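Local coordinates for protein lipase (Pelosinus fermentans, PDB 5AH0) that hydrolyses ester bonds as a zinc-binding lipase of the alpha/beta-hydrolase clan, attacking the synthetic copolyester poly(butylene adipate-co-terephthalate), at residues 83-88 / 139-144; 262-267 / 350-355; 181-186 / 194-199. All blocks are in the same frame, centred on the assembly; numbering follows the deposited sequence.

Contact 1 (83-88 / 139-144); sequences SRYGRT and PSQLSS
Arg84 and Tyr85 reach residues 139-144 from a backbone that stays well apart from them: the closest alpha carbons, Tyr85 CA and Ser143 CA, are separated by 10.1 Å. Tyr85 opens the strand 85-89, whereas 139-144 is an irregular loop, so side chains of 83-88 bridge the gap and meet largely the loop's backbone. With CG trans to the backbone N (chi1 -179°) and the chain extended as far as NE, the Arg84 guanidinium arrives beside the loop, where NH2 gives a weak hydrogen bond to Gln141 O at 3.2 Å, bent to 122° at the hydrogen. Leu142 CA lies at the edge of the same group, 4.0 Å from NH2. Tyr85 folds back over Arg84, its OH sitting 3.5 Å above the centre of one guanidinium face. The same OH approaches Gln141 OE1 to 3.7 Å, the two side chains crossing at roughly a right angle. The stronger hold on Arg84 is a salt bridge from NE to Asp71. Strands 68-71 and 85-89 pair antiparallel; between them in sequence come helix 74-80 and the zinc ligands His76 and His82, consistent with the zinc-binding region of related bacterial lipases. The contact joins this unit to the loop after helix 132-136, which touches Leu142.

Contact 2 (262-267 / 350-355); sequences YSTCAT and PLLDTI
Leu352 CD1 touches both Tyr262 and Thr264, 3.8 Å from Tyr262 CB and 4.0 Å from Thr264 CG2. Thr264 sends its two branches to different partners: chi1 of 53° sets CG2 beside the backbone N, where it also meets Ile355 CG2 at 3.9 Å with the two side chains crossing at about a right angle, while OG1 is bonded to Asp315. On the sheet face of Cys265 and Asp353, Cys265 CB lies 3.7 Å from Asp353 OD1. Leu351 turns its CD1 toward the strand, 3.8 Å from Ser263 CB and farther from Cys265 CB.

Two parallel bridges, Thr264 with Leu352 and Cys265 with Asp353, set this pairing, the first pair on one face and the second on the other. They place the short strand 352-353 beside the end of 258-265 in the parallel central sheet of this alpha/beta-hydrolase fold. Leu352 uses both backbone polar atoms: its N donates to Ser263 O at 2.7 Å, with a C=O...N angle of 170°, and its O accepts from Cys265 N at 3.3 Å, the donor tilted 27° from the carbonyl plane. Thr264 CA adds a CA-H...O contact to that same carbonyl.

A type II turn from Leu352 to Ile355 overlaps the end of the pairing. Thr354 N makes weak bonds to Cys265 O and to Asp353 OD1, and the chain bends so that Ala266 CB faces Ile355 O. The ring of Tyr262 makes an edge-to-face contact with Trp372 of helix 370-380.

Contact 3 (181-186 / 194-199); sequences NLVASL and EKLIYD
Val183 and Leu186, one helical turn apart, meet Leu196 and Tyr198 in a contact that is mainly apolar, between buried residues. The aliphatic part centres on one methyl: Leu196 CD2 enters between the two helix residues, 3.9 Å from Val183 CG1 and 4.1 Å from Leu186 CB, and also lies 3.7 Å from the carbonyl Val183 O. The aromatic part belongs to Tyr198, where chi1 of -167° swings the ring away from the backbone N, toward the helix. Val183 CG2 sits 4.2 Å above one ring face, displaced toward the rim, so the two valine methyls serve different partners. Leu186 CD1 approaches the ring obliquely, 3.9 Å from Tyr198 CE2. Leu182 CD2 comes more loosely toward the hydroxyl.

The polar end of Tyr198 is satisfied beyond the two segments: OH is hydrogen-bonded to Met13 O, just after a His-Gly-Phe sequence of the kind that in related lipases lies by the oxyanion hole, so Tyr198 probably packs near that region. Tyr198 also packs edge-to-face with Phe200. The extended chain at 196-199 thus runs over helix 173-190, while Leu215 of helix 215-223 touches both Val183 and Leu196, so a second helix borders the contact.

How the contacts relate
Contacts 1 and 3 are joined directly although their centres lie 31 Å apart: Arg87 NH2 of 83-88 forms a 2.7 Å salt bridge with Asp199 OD2 of 194-199, tying the strand 85-89 to the chain that packs on helix 173-190. Contact 1 is also near the metal, with the Arg84 side chain about 10 Å from the zinc ion held by Asp56, His76, His82 and Asp233; His82 immediately precedes the segment 83-88. Contact 2 touches neither of the others. Its nearest atoms are about 14 Å from contact 3 and about 28 Å from contact 1, from which it lies across the centre of the chain, within the central sheet.

Contact 1 (83-88 / 139-144)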
ATOM      1  N   SER A  83      18.547   6.391  -8.813  1.00 97.06           N
ATOM      2  CA  SER A  83      19.347   7.234  -7.951  1.00 89.08           C
ATOM      3  C   SER A  83      19.328   6.470  -6.645  1.00 87.60           C
ATOM      4  O   SER A  83      18.262   6.037  -6.212  1.00 84.07           O
ATOM      5  CB  SER A  83      18.756   8.633  -7.775  1.00 87.82           C
ATOM      6  OG  SER A  83      18.442   9.231  -9.016  1.00 88.24           O
ATOM      7  N   ARG A  84      20.486   6.243  -6.037  1.00 96.76           N
ATOM      8  CA  ARG A  84      20.528   5.481  -4.792  1.00 95.02           C
ATOM      9  C   ARG A  84      19.755   6.176  -3.678  1.00 89.41           C
ATOM     10  O   ARG A  84      19.034   5.542  -2.912  1.00 84.02           O
ATOM     11  CB  ARG A  84      21.972   5.243  -4.339  1.00 95.33           C
ATOM     12  CG  ARG A  84      22.049   4.439  -3.051  1.00 96.10           C
ATOM     13  CD  ARG A  84      23.392   4.531  -2.363  1.00 99.62           C
ATOM     14  NE  ARG A  84      23.306   4.009  -1.004  1.00101.46           N
ATOM     15  CZ  ARG A  84      24.347   3.616  -0.279  1.00107.91           C
ATOM     16  NH1 ARG A  84      25.572   3.663  -0.786  1.00111.88           N
ATOM     17  NH2 ARG A  84      24.157   3.155   0.949  1.00110.65           N
ATOM     18  N   TYR A  85      19.922   7.491  -3.599  1.00 89.59           N
ATOM     19  CA  TYR A  85      19.362   8.271  -2.509  1.00 90.51           C
ATOM     20  C   TYR A  85      18.110   9.017  -2.950  1.00 89.92           C
ATOM     21  O   TYR A  85      18.070   9.582  -4.044  1.00 90.49           O
ATOM     22  CB  TYR A  85      20.401   9.256  -1.968  1.00 94.74           C
ATOM     23  CG  TYR A  85      21.530   8.611  -1.187  1.00 98.65           C
ATOM     24  CD1 TYR A  85      21.349   8.224   0.139  1.00 99.28           C
ATOM     25  CD2 TYR A  85      22.786   8.410  -1.765  1.00100.85           C
ATOM     26  CE1 TYR A  85      22.380   7.645   0.867  1.00102.58           C
ATOM     27  CE2 TYR A  85      23.822   7.828  -1.045  1.00103.41           C
ATOM     28  CZ  TYR A  85      23.612   7.449   0.269  1.00104.32           C
ATOM     29  OH  TYR A  85      24.626   6.873   0.998  1.00106.40           O
ATOM     30  N   GLY A  86      17.091   9.008  -2.093  1.00 88.00           N
ATOM     31  CA  GLY A  86      15.832   9.677  -2.376  1.00 80.67           C
ATOM     32  C   GLY A  86      15.667  10.992  -1.636  1.00 81.21           C
ATOM     33  O   GLY A  86      16.605  11.784  -1.524  1.00 87.32           O
ATOM     34  N   ARG A  87      14.463  11.226  -1.126  1.00 80.41           N
ATOM     35  CA  ARG A  87      14.153  12.467  -0.424  1.00 78.35           C
ATOM     36  C   ARG A  87      14.577  12.377   1.027  1.00 75.73           C
ATOM     37  O   ARG A  87      14.971  11.311   1.505  1.00 72.88           O
ATOM     38  CB  ARG A  87      12.661  12.776  -0.506  1.00 74.28           C
ATOM     39  CG  ARG A  87      12.136  12.882  -1.910  1.00 76.42           C
ATOM     40  CD  ARG A  87      10.647  13.225  -1.925  1.00 78.58           C
ATOM     41  NE  ARG A  87      10.164  13.293  -3.302  1.00 81.08           N
ATOM     42  CZ  ARG A  87       8.925  13.602  -3.670  1.00 76.39           C
ATOM     43  NH1 ARG A  87       7.988  13.873  -2.761  1.00 72.68           N
ATOM     44  NH2 ARG A  87       8.626  13.637  -4.964  1.00 76.16           N
ATOM     45  N   THR A  88      14.488  13.499   1.729  1.00 73.43           N
ATOM     46  CA  THR A  88      14.816  13.513   3.145  1.00 77.93           C
ATOM     47  C   THR A  88      13.587  13.921   3.974  1.00 76.82           C
ATOM     48  O   THR A  88      12.866  14.858   3.623  1.00 78.75           O
ATOM     49  CB  THR A  88      16.001  14.467   3.445  1.00 91.40           C
ATOM     50  OG1 THR A  88      15.510  15.795   3.663  1.00 89.49           O
ATOM     51  CG2 THR A  88      17.007  14.479   2.290  1.00 82.04           C
ATOM     52  N   PRO A 139      30.206   0.368  -0.203  1.00134.57           N
ATOM     53  CA  PRO A 139      31.521   0.940   0.113  1.00133.87           C
ATOM     54  C   PRO A 139      31.612   1.350   1.576  1.00133.87           C
ATOM     55  O   PRO A 139      32.308   0.716   2.366  1.00143.82           O
ATOM     56  CB  PRO A 139      31.628   2.151  -0.822  1.00134.65           C
ATOM     57  CG  PRO A 139      30.268   2.375  -1.392  1.00128.65           C
ATOM     58  CD  PRO A 139      29.344   1.291  -0.958  1.00124.02           C
ATOM     59  N   SER A 140      30.887   2.391   1.935  1.00130.29           N
ATOM     60  CA  SER A 140      30.692   2.714   3.328  1.00129.13           C
ATOM     61  C   SER A 140      29.346   3.383   3.412  1.00133.60           C
ATOM     62  O   SER A 140      28.640   3.503   2.398  1.00129.66           O
ATOM     63  CB  SER A 140      31.792   3.621   3.871  1.00134.26           C
ATOM     64  OG  SER A 140      31.752   4.895   3.260  1.00134.33           O
ATOM     65  N   GLN A 141      28.977   3.783   4.621  1.00129.14           N
ATOM     66  CA  GLN A 141      27.759   4.538   4.816  1.00123.60           C
ATOM     67  C   GLN A 141      26.548   3.747   4.304  1.00120.98           C
ATOM     68  O   GLN A 141      25.813   4.221   3.440  1.00117.61           O
ATOM     69  CB  GLN A 141      27.872   5.888   4.107  1.00127.39           C
ATOM     70  CG  GLN A 141      27.448   7.068   4.942  1.00129.23           C
ATOM     71  CD  GLN A 141      27.421   8.357   4.150  1.00131.69           C
ATOM     72  OE1 GLN A 141      26.363   8.791   3.686  1.00128.92           O
ATOM     73  NE2 GLN A 141      28.590   8.972   3.977  1.00135.47           N
ATOM     74  N   LEU A 142      26.376   2.527   4.808  1.00127.73           N
ATOM     75  CA  LEU A 142      25.223   1.684   4.475  1.00105.29           C
ATOM     76  C   LEU A 142      23.975   2.099   5.269  1.00100.30           C
ATOM     77  O   LEU A 142      24.085   2.510   6.426  1.00100.82           O
ATOM     78  CB  LEU A 142      25.555   0.214   4.745  1.00106.93           C
ATOM     79  CG  LEU A 142      24.447  -0.825   4.586  1.00102.76           C
ATOM     80  CD1 LEU A 142      24.131  -1.058   3.113  1.00113.68           C
ATOM     81  CD2 LEU A 142      24.811  -2.127   5.277  1.00104.84           C
ATOM     82  N   SER A 143      22.791   1.989   4.656  1.00 99.60           N
ATOM     83  CA  SER A 143      21.551   2.323   5.358  1.00 91.11           C
ATOM     84  C   SER A 143      21.246   1.366   6.499  1.00 90.29           C
ATOM     85  O   SER A 143      21.293   0.147   6.328  1.00 90.71           O
ATOM     86  CB  SER A 143      20.354   2.339   4.418  1.00 96.44           C
ATOM     87  OG  SER A 143      19.175   2.603   5.166  1.00 82.67           O
ATOM     88  N   SER A 144      20.905   1.937   7.651  1.00 89.23           N
ATOM     89  CA  SER A 144      20.627   1.171   8.861  1.00 91.23           C
ATOM     90  C   SER A 144      19.533   0.111   8.683  1.00 88.65           C
ATOM     91  O   SER A 144      19.525  -0.906   9.381  1.00 88.71           O
ATOM     92  CB  SER A 144      20.235   2.132   9.986  1.00 87.63           C
ATOM     93  OG  SER A 144      19.801   1.438  11.142  1.00 89.23           O
TER

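Contact 2 (262-267 / 350-355)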
ATOM      1  N   TYR A 262      -8.076  -7.936   6.242  1.00 45.16           N
ATOM      2  CA  TYR A 262      -9.472  -7.744   5.913  1.00 42.44           C
ATOM      3  C   TYR A 262      -9.671  -7.921   4.420  1.00 46.49           C
ATOM      4  O   TYR A 262      -8.863  -7.439   3.632  1.00 48.20           O
ATOM      5  CB  TYR A 262      -9.938  -6.358   6.357  1.00 43.21           C
ATOM      6  CG  TYR A 262     -10.070  -6.215   7.852  1.00 43.73           C
ATOM      7  CD1 TYR A 262      -8.992  -5.828   8.632  1.00 43.08           C
ATOM      8  CD2 TYR A 262     -11.279  -6.479   8.486  1.00 45.37           C
ATOM      9  CE1 TYR A 262      -9.108  -5.704  10.003  1.00 47.81           C
ATOM     10  CE2 TYR A 262     -11.407  -6.359   9.859  1.00 49.76           C
ATOM     11  CZ  TYR A 262     -10.321  -5.971  10.613  1.00 51.33           C
ATOM     12  OH  TYR A 262     -10.452  -5.851  11.977  1.00 54.95           O
ATOM     13  N   SER A 263     -10.734  -8.621   4.029  1.00 47.45           N
ATOM     14  CA  SER A 263     -11.012  -8.851   2.614  1.00 42.50           C
ATOM     15  C   SER A 263     -12.247  -8.103   2.152  1.00 45.04           C
ATOM     16  O   SER A 263     -13.238  -8.007   2.881  1.00 50.93           O
ATOM     17  CB  SER A 263     -11.177 -10.341   2.338  1.00 42.86           C
ATOM     18  OG  SER A 263      -9.914 -10.980   2.324  1.00 48.96           O
ATOM     19  N   THR A 264     -12.179  -7.568   0.938  1.00 42.43           N
ATOM     20  CA  THR A 264     -13.276  -6.792   0.360  1.00 41.68           C
ATOM     21  C   THR A 264     -13.836  -7.444  -0.882  1.00 43.94           C
ATOM     22  O   THR A 264     -13.140  -8.157  -1.597  1.00 45.03           O
ATOM     23  CB  THR A 264     -12.831  -5.386  -0.025  1.00 43.01           C
ATOM     24  OG1 THR A 264     -11.671  -5.491  -0.868  1.00 47.37           O
ATOM     25  CG2 THR A 264     -12.490  -4.577   1.225  1.00 41.80           C
ATOM     26  N   CYS A 265     -15.101  -7.172  -1.149  1.00 43.99           N
ATOM     27  CA  CYS A 265     -15.769  -7.724  -2.309  1.00 45.45           C
ATOM     28  C   CYS A 265     -16.933  -6.821  -2.634  1.00 45.56           C
ATOM     29  O   CYS A 265     -17.610  -6.352  -1.723  1.00 47.18           O
ATOM     30  CB  CYS A 265     -16.256  -9.157  -2.057  1.00 46.84           C
ATOM     31  SG  CYS A 265     -16.819  -9.977  -3.584  1.00 54.28           S
ATOM     32  N   ALA A 266     -17.154  -6.552  -3.915  1.00 40.76           N
ATOM     33  CA  ALA A 266     -18.249  -5.674  -4.297  1.00 40.10           C
ATOM     34  C   ALA A 266     -18.588  -5.818  -5.769  1.00 42.18           C
ATOM     35  O   ALA A 266     -17.724  -6.114  -6.580  1.00 46.28           O
ATOM     36  CB  ALA A 266     -17.899  -4.217  -3.975  1.00 37.17           C
ATOM     37  N   THR A 267     -19.846  -5.589  -6.118  1.00 40.94           N
ATOM     38  CA  THR A 267     -20.163  -5.369  -7.508  1.00 43.16           C
ATOM     39  C   THR A 267     -20.491  -3.887  -7.603  1.00 42.76           C
ATOM     40  O   THR A 267     -21.425  -3.390  -6.967  1.00 40.67           O
ATOM     41  CB  THR A 267     -21.337  -6.243  -8.044  1.00 50.17           C
ATOM     42  OG1 THR A 267     -22.549  -5.837  -7.423  1.00 60.27           O
ATOM     43  CG2 THR A 267     -21.112  -7.722  -7.765  1.00 50.19           C
ATOM     44  N   PRO A 350     -13.556 -11.620   9.076  1.00 60.32           N
ATOM     45  CA  PRO A 350     -14.791 -11.816   8.308  1.00 58.19           C
ATOM     46  C   PRO A 350     -14.868 -10.869   7.114  1.00 59.14           C
ATOM     47  O   PRO A 350     -14.479  -9.701   7.235  1.00 58.20           O
ATOM     48  CB  PRO A 350     -15.888 -11.492   9.321  1.00 59.42           C
ATOM     49  CG  PRO A 350     -15.285 -11.814  10.632  1.00 61.52           C
ATOM     50  CD  PRO A 350     -13.824 -11.475  10.520  1.00 60.60           C
ATOM     51  N   LEU A 351     -15.406 -11.361   6.000  1.00 58.39           N
ATOM     52  CA  LEU A 351     -15.403 -10.643   4.731  1.00 52.27           C
ATOM     53  C   LEU A 351     -16.154  -9.320   4.782  1.00 51.28           C
ATOM     54  O   LEU A 351     -17.298  -9.265   5.225  1.00 56.45           O
ATOM     55  CB  LEU A 351     -16.006 -11.531   3.643  1.00 51.89           C
ATOM     56  CG  LEU A 351     -16.149 -10.932   2.235  1.00 53.58           C
ATOM     57  CD1 LEU A 351     -14.829 -10.965   1.460  1.00 53.57           C
ATOM     58  CD2 LEU A 351     -17.262 -11.632   1.452  1.00 48.78           C
ATOM     59  N   LEU A 352     -15.502  -8.251   4.335  1.00 47.86           N
ATOM     60  CA  LEU A 352     -16.165  -6.968   4.162  1.00 47.27           C
ATOM     61  C   LEU A 352     -16.909  -6.987   2.837  1.00 51.09           C
ATOM     62  O   LEU A 352     -16.365  -6.594   1.811  1.00 53.10           O
ATOM     63  CB  LEU A 352     -15.161  -5.822   4.174  1.00 46.34           C
ATOM     64  CG  LEU A 352     -14.234  -5.733   5.384  1.00 49.31           C
ATOM     65  CD1 LEU A 352     -13.176  -4.649   5.167  1.00 45.40           C
ATOM     66  CD2 LEU A 352     -15.030  -5.478   6.638  1.00 48.92           C
ATOM     67  N   ASP A 353     -18.145  -7.457   2.856  1.00 53.36           N
ATOM     68  CA  ASP A 353     -18.919  -7.611   1.632  1.00 54.01           C
ATOM     69  C   ASP A 353     -19.666  -6.337   1.238  1.00 47.53           C
ATOM     70  O   ASP A 353     -20.204  -5.644   2.098  1.00 45.22           O
ATOM     71  CB  ASP A 353     -19.896  -8.767   1.804  1.00 65.73           C
ATOM     72  CG  ASP A 353     -20.320  -9.375   0.488  1.00 77.14           C
ATOM     73  OD1 ASP A 353     -19.635  -9.140  -0.541  1.00 82.22           O
ATOM     74  OD2 ASP A 353     -21.334 -10.107   0.494  1.00 80.26           O
ATOM     75  N   THR A 354     -19.717  -6.071  -0.069  1.00 45.92           N
ATOM     76  CA  THR A 354     -20.266  -4.841  -0.668  1.00 45.64           C
ATOM     77  C   THR A 354     -19.462  -3.600  -0.311  1.00 44.23           C
ATOM     78  O   THR A 354     -19.974  -2.476  -0.394  1.00 42.33           O
ATOM     79  CB  THR A 354     -21.705  -4.554  -0.256  1.00 49.95           C
ATOM     80  OG1 THR A 354     -21.688  -3.989   1.062  1.00 59.19           O
ATOM     81  CG2 THR A 354     -22.577  -5.833  -0.311  1.00 42.96           C
ATOM     82  N   ILE A 355     -18.220  -3.818   0.104  1.00 41.49           N
ATOM     83  CA  ILE A 355     -17.260  -2.747   0.320  1.00 40.61           C
ATOM     84  C   ILE A 355     -16.316  -2.686  -0.887  1.00 39.60           C
ATOM     85  O   ILE A 355     -15.580  -3.643  -1.132  1.00 39.18           O
ATOM     86  CB  ILE A 355     -16.454  -3.000   1.608  1.00 46.78           C
ATOM     87  CG1 ILE A 355     -17.396  -3.061   2.822  1.00 47.55           C
ATOM     88  CG2 ILE A 355     -15.310  -1.948   1.793  1.00 35.67           C
ATOM     89  CD1 ILE A 355     -17.938  -1.721   3.223  1.00 45.25           C
TER

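Contact 3 (181-186 / 194-199)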
ATOM      1  N   ASN A 181      -6.940   7.470 -14.997  1.00 40.25           N
ATOM      2  CA  ASN A 181      -8.310   7.795 -14.627  1.00 40.53           C
ATOM      3  C   ASN A 181      -8.468   8.130 -13.149  1.00 40.49           C
ATOM      4  O   ASN A 181      -9.310   8.947 -12.787  1.00 38.05           O
ATOM      5  CB  ASN A 181      -9.238   6.652 -14.999  1.00 43.13           C
ATOM      6  CG  ASN A 181      -9.619   6.681 -16.458  1.00 48.17           C
ATOM      7  OD1 ASN A 181     -10.443   7.500 -16.879  1.00 48.99           O
ATOM      8  ND2 ASN A 181      -9.019   5.789 -17.246  1.00 47.85           N
ATOM      9  N   LEU A 182      -7.651   7.536 -12.287  1.00 41.74           N
ATOM     10  CA  LEU A 182      -7.728   7.891 -10.875  1.00 42.88           C
ATOM     11  C   LEU A 182      -7.317   9.347 -10.655  1.00 41.58           C
ATOM     12  O   LEU A 182      -7.966  10.065  -9.909  1.00 42.37           O
ATOM     13  CB  LEU A 182      -6.858   6.974 -10.019  1.00 45.90           C
ATOM     14  CG  LEU A 182      -6.987   7.376  -8.546  1.00 49.46           C
ATOM     15  CD1 LEU A 182      -7.546   6.263  -7.714  1.00 47.59           C
ATOM     16  CD2 LEU A 182      -5.659   7.859  -7.981  1.00 54.15           C
ATOM     17  N   VAL A 183      -6.241   9.787 -11.297  1.00 46.06           N
ATOM     18  CA  VAL A 183      -5.835  11.184 -11.173  1.00 47.34           C
ATOM     19  C   VAL A 183      -6.913  12.092 -11.729  1.00 48.78           C
ATOM     20  O   VAL A 183      -7.308  13.063 -11.094  1.00 52.25           O
ATOM     21  CB  VAL A 183      -4.519  11.479 -11.906  1.00 49.68           C
ATOM     22  CG1 VAL A 183      -4.142  12.956 -11.753  1.00 48.85           C
ATOM     23  CG2 VAL A 183      -3.424  10.601 -11.370  1.00 52.19           C
ATOM     24  N   ALA A 184      -7.398  11.754 -12.916  1.00 45.94           N
ATOM     25  CA  ALA A 184      -8.442  12.529 -13.556  1.00 42.60           C
ATOM     26  C   ALA A 184      -9.675  12.568 -12.677  1.00 44.65           C
ATOM     27  O   ALA A 184     -10.322  13.607 -12.545  1.00 49.77           O
ATOM     28  CB  ALA A 184      -8.776  11.943 -14.906  1.00 42.21           C
ATOM     29  N   SER A 185      -9.970  11.440 -12.040  1.00 41.92           N
ATOM     30  CA  SER A 185     -11.127  11.351 -11.161  1.00 39.49           C
ATOM     31  C   SER A 185     -10.994  12.267  -9.953  1.00 43.37           C
ATOM     32  O   SER A 185     -11.943  12.950  -9.587  1.00 35.88           O
ATOM     33  CB  SER A 185     -11.335   9.920 -10.679  1.00 38.06           C
ATOM     34  OG  SER A 185     -12.453   9.844  -9.805  1.00 42.21           O
ATOM     35  N   LEU A 186      -9.818  12.271  -9.329  1.00 45.65           N
ATOM     36  CA  LEU A 186      -9.583  13.118  -8.164  1.00 48.92           C
ATOM     37  C   LEU A 186      -9.733  14.602  -8.502  1.00 51.01           C
ATOM     38  O   LEU A 186     -10.352  15.363  -7.754  1.00 53.65           O
ATOM     39  CB  LEU A 186      -8.193  12.859  -7.596  1.00 51.46           C
ATOM     40  CG  LEU A 186      -7.929  11.476  -7.004  1.00 47.09           C
ATOM     41  CD1 LEU A 186      -6.499  11.422  -6.464  1.00 44.99           C
ATOM     42  CD2 LEU A 186      -8.944  11.123  -5.927  1.00 33.06           C
ATOM     43  N   GLU A 194      -7.047  21.036 -13.413  1.00 74.42           N
ATOM     44  CA  GLU A 194      -5.618  20.954 -13.727  1.00 82.25           C
ATOM     45  C   GLU A 194      -4.705  21.409 -12.589  1.00 80.70           C
ATOM     46  O   GLU A 194      -3.497  21.166 -12.627  1.00 80.48           O
ATOM     47  CB  GLU A 194      -5.301  21.784 -14.975  1.00 94.05           C
ATOM     48  CG  GLU A 194      -5.621  21.085 -16.285  1.00101.45           C
ATOM     49  CD  GLU A 194      -4.625  19.984 -16.630  1.00106.15           C
ATOM     50  OE1 GLU A 194      -3.475  20.039 -16.143  1.00110.02           O
ATOM     51  OE2 GLU A 194      -4.997  19.064 -17.390  1.00105.57           O
ATOM     52  N   LYS A 195      -5.268  22.070 -11.581  1.00 77.95           N
ATOM     53  CA  LYS A 195      -4.449  22.563 -10.484  1.00 73.37           C
ATOM     54  C   LYS A 195      -4.358  21.575  -9.330  1.00 68.95           C
ATOM     55  O   LYS A 195      -3.915  21.933  -8.245  1.00 71.29           O
ATOM     56  CB  LYS A 195      -4.957  23.919  -9.982  1.00 72.63           C
ATOM     57  CG  LYS A 195      -4.697  25.062 -10.957  1.00 76.79           C
ATOM     58  CD  LYS A 195      -4.805  26.416 -10.261  1.00 79.28           C
ATOM     59  CE  LYS A 195      -4.314  27.560 -11.155  1.00 83.34           C
ATOM     60  NZ  LYS A 195      -4.288  28.873 -10.435  1.00 85.82           N
ATOM     61  N   LEU A 196      -4.765  20.332  -9.573  1.00 64.49           N
ATOM     62  CA  LEU A 196      -4.687  19.285  -8.557  1.00 61.77           C
ATOM     63  C   LEU A 196      -3.250  19.049  -8.100  1.00 66.68           C
ATOM     64  O   LEU A 196      -2.347  18.870  -8.917  1.00 72.63           O
ATOM     65  CB  LEU A 196      -5.265  17.978  -9.100  1.00 55.69           C
ATOM     66  CG  LEU A 196      -5.213  16.753  -8.187  1.00 51.17           C
ATOM     67  CD1 LEU A 196      -6.335  16.791  -7.147  1.00 45.84           C
ATOM     68  CD2 LEU A 196      -5.325  15.479  -9.034  1.00 49.34           C
ATOM     69  N   ILE A 197      -3.034  19.049  -6.794  1.00 63.76           N
ATOM     70  CA  ILE A 197      -1.719  18.734  -6.265  1.00 61.01           C
ATOM     71  C   ILE A 197      -1.584  17.220  -6.157  1.00 61.10           C
ATOM     72  O   ILE A 197      -2.197  16.585  -5.300  1.00 62.65           O
ATOM     73  CB  ILE A 197      -1.481  19.393  -4.908  1.00 59.65           C
ATOM     74  CG1 ILE A 197      -1.790  20.890  -5.002  1.00 60.47           C
ATOM     75  CG2 ILE A 197      -0.049  19.142  -4.436  1.00 57.55           C
ATOM     76  CD1 ILE A 197      -1.657  21.632  -3.696  1.00 59.06           C
ATOM     77  N   TYR A 198      -0.821  16.642  -7.072  1.00 59.85           N
ATOM     78  CA  TYR A 198      -0.576  15.212  -7.081  1.00 56.79           C
ATOM     79  C   TYR A 198       0.799  14.961  -7.674  1.00 57.44           C
ATOM     80  O   TYR A 198       1.160  15.556  -8.687  1.00 61.14           O
ATOM     81  CB  TYR A 198      -1.659  14.471  -7.874  1.00 50.41           C
ATOM     82  CG  TYR A 198      -1.656  12.972  -7.671  1.00 45.36           C
ATOM     83  CD1 TYR A 198      -0.700  12.167  -8.290  1.00 45.17           C
ATOM     84  CD2 TYR A 198      -2.615  12.352  -6.870  1.00 45.45           C
ATOM     85  CE1 TYR A 198      -0.692  10.777  -8.113  1.00 44.14           C
ATOM     86  CE2 TYR A 198      -2.617  10.959  -6.681  1.00 42.75           C
ATOM     87  CZ  TYR A 198      -1.651  10.187  -7.311  1.00 45.36           C
ATOM     88  OH  TYR A 198      -1.638   8.828  -7.135  1.00 50.90           O
ATOM     89  N   ASP A 199       1.577  14.097  -7.036  1.00 56.01           N
ATOM     90  CA  ASP A 199       2.932  13.837  -7.490  1.00 60.30           C
ATOM     91  C   ASP A 199       3.267  12.349  -7.517  1.00 58.44           C
ATOM     92  O   ASP A 199       3.052  11.645  -6.534  1.00 56.46           O
ATOM     93  CB  ASP A 199       3.932  14.568  -6.603  1.00 67.82           C
ATOM     94  CG  ASP A 199       5.362  14.259  -6.985  1.00 77.27           C
ATOM     95  OD1 ASP A 199       5.619  14.070  -8.197  1.00 82.39           O
ATOM     96  OD2 ASP A 199       6.219  14.193  -6.083  1.00 80.61           O
TER